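Local coordinates for probable TonB-dependent siderophore receptor PiuA (Acinetobacter baumannii, PDB 5FP1), which probably takes up iron across the outer membrane by binding iron-chelating siderophores, and may bind ferric enterobactin with micromolar affinity, at residues E447-A452 with A458-N463. Sequence-based numbering, arbitrary orientation.
Sequences EQNFLA and AYTAKN. With C8E ((hydroxyethyloxy)tri(ethyloxy)octane), chain G.
F450 and Y459 lie side by side where two neighbouring strands of the TonB-dependent receptor barrel, 433-450 and 459-476, join in a beta hairpin. Their rings are nearly parallel, with planes at 14°, but offset, with little overlap: F450 CD2 sits 3.4 Å from Y459 CZ, over one face of the tyrosine near its rim, while Y459 OH comes over a face of the F450 ring. Y459 reaches this position because its CG stands between the backbone N and the carbonyl carbon (chi1 82°). A461 CB closes in at the F450 edge, 4.0 Å from CE2, and F412 meets the same phenylalanine from strand 405-428. This is the tight side. Between the strands, main-chain hydrogen bonds run both ways, Q448 N to A461 O at 2.8 Å among them. Nearest the turn, Y459 N to F450 O is longer, at 3.2 Å.

The other face is polar and more open to solvent, with T460 and K462 exposed, E447 and N449 partly so. T460 OG1 donates to N449 OD1 at 2.6 Å, in the carbonyl plane, and N449 ND2 is hydrogen-bonded to D413 OD1, so the amide's rotation is probably fixed. The looseness lies in E447 OE2 and K462 NZ, 4.4 Å apart, too far for a salt bridge. A detergent molecule lies alongside, its C6 3.6 Å from L451 CD2. The chemistry implies a hairpin end held chiefly by four main-chain hydrogen bonds, with the ring pair and the T460–N449 bond adding to them and the charged pair probably contributing only weak attraction.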
# COMPACT_ATOMS: atom_id res chain seq x y z
N GLU A 447 -14.51 -5.10 18.20
CA GLU A 447 -15.37 -4.38 19.13
C GLU A 447 -14.95 -2.94 19.22
O GLU A 447 -13.78 -2.64 19.45
CB GLU A 447 -15.25 -5.01 20.52
CG GLU A 447 -16.12 -4.31 21.56
CD GLU A 447 -16.19 -5.11 22.87
OE1 GLU A 447 -15.14 -5.37 23.46
OE2 GLU A 447 -17.29 -5.49 23.27
N GLN A 448 -15.91 -2.03 19.08
CA GLN A 448 -15.63 -0.63 19.12
C GLN A 448 -16.55 0.06 20.10
O GLN A 448 -17.75 -0.08 19.99
CB GLN A 448 -15.76 -0.02 17.73
CG GLN A 448 -14.45 -0.06 17.01
CD GLN A 448 -14.41 0.65 15.67
OE1 GLN A 448 -13.89 0.09 14.75
NE2 GLN A 448 -14.89 1.87 15.59
N ASN A 449 -15.96 0.77 21.05
CA ASN A 449 -16.70 1.54 22.06
C ASN A 449 -16.75 3.03 21.71
O ASN A 449 -15.71 3.70 21.73
CB ASN A 449 -16.04 1.34 23.43
CG ASN A 449 -16.00 -0.12 23.85
OD1 ASN A 449 -17.05 -0.77 23.94
ND2 ASN A 449 -14.82 -0.65 24.08
N PHE A 450 -17.93 3.53 21.35
CA PHE A 450 -18.08 4.90 20.92
C PHE A 450 -18.55 5.79 22.07
O PHE A 450 -19.55 5.47 22.73
CB PHE A 450 -19.12 4.99 19.82
CG PHE A 450 -18.75 4.27 18.57
CD1 PHE A 450 -17.97 4.89 17.60
CD2 PHE A 450 -19.14 2.96 18.36
CE1 PHE A 450 -17.61 4.22 16.43
CE2 PHE A 450 -18.79 2.28 17.21
CZ PHE A 450 -18.03 2.91 16.23
N LEU A 451 -17.84 6.89 22.30
CA LEU A 451 -18.30 7.91 23.25
C LEU A 451 -19.54 8.59 22.73
O LEU A 451 -19.78 8.62 21.51
CB LEU A 451 -17.21 8.94 23.51
CG LEU A 451 -15.91 8.41 24.13
CD1 LEU A 451 -14.86 9.51 24.15
CD2 LEU A 451 -16.11 7.83 25.54
N ALA A 452 -20.35 9.12 23.65
CA ALA A 452 -21.51 9.93 23.28
C ALA A 452 -21.09 11.11 22.44
O ALA A 452 -20.02 11.67 22.63
CB ALA A 452 -22.26 10.44 24.53
N ALA A 458 -23.59 7.01 23.92
CA ALA A 458 -22.51 6.03 23.88
C ALA A 458 -23.05 4.65 23.53
O ALA A 458 -24.12 4.24 23.97
CB ALA A 458 -21.77 5.99 25.21
N TYR A 459 -22.30 3.92 22.72
CA TYR A 459 -22.68 2.57 22.43
C TYR A 459 -21.47 1.74 22.03
O TYR A 459 -20.40 2.30 21.76
CB TYR A 459 -23.75 2.55 21.33
CG TYR A 459 -23.23 2.67 19.91
CD1 TYR A 459 -22.87 3.90 19.39
CD2 TYR A 459 -23.15 1.56 19.09
CE1 TYR A 459 -22.40 4.02 18.09
CE2 TYR A 459 -22.69 1.66 17.80
CZ TYR A 459 -22.33 2.90 17.30
OH TYR A 459 -21.90 2.99 15.99
N THR A 460 -21.62 0.42 22.08
CA THR A 460 -20.60 -0.50 21.67
C THR A 460 -21.10 -1.30 20.47
O THR A 460 -22.20 -1.87 20.48
CB THR A 460 -20.23 -1.46 22.83
OG1 THR A 460 -19.61 -0.71 23.90
CG2 THR A 460 -19.32 -2.58 22.36
N ALA A 461 -20.27 -1.35 19.42
CA ALA A 461 -20.55 -2.21 18.27
C ALA A 461 -19.61 -3.39 18.30
O ALA A 461 -18.40 -3.24 18.58
CB ALA A 461 -20.38 -1.43 16.97
N LYS A 462 -20.11 -4.57 18.00
CA LYS A 462 -19.25 -5.75 18.01
C LYS A 462 -19.61 -6.69 16.86
O LYS A 462 -20.77 -6.99 16.63
CB LYS A 462 -19.36 -6.49 19.35
CG LYS A 462 -18.45 -7.70 19.41
CD LYS A 462 -18.18 -8.14 20.84
CE LYS A 462 -19.40 -8.77 21.47
NZ LYS A 462 -19.01 -9.47 22.73
N ASN A 463 -18.61 -7.16 16.16
CA ASN A 463 -18.81 -8.20 15.14
C ASN A 463 -18.02 -9.42 15.54
O ASN A 463 -16.87 -9.32 15.97
CB ASN A 463 -18.30 -7.71 13.80
CG ASN A 463 -18.46 -8.74 12.71
OD1 ASN A 463 -17.54 -9.50 12.43
ND2 ASN A 463 -19.65 -8.82 12.15
C1 C8E G . -10.17 7.54 22.84
C2 C8E G . -10.67 6.56 23.90
C3 C8E G . -12.19 6.48 23.91
C4 C8E G . -12.75 5.57 24.99
C5 C8E G . -13.98 4.80 24.51
C6 C8E G . -14.93 4.48 25.67
C7 C8E G . -14.53 3.25 26.48
C8 C8E G . -15.65 2.89 27.46
O9 C8E G . -15.94 1.49 27.40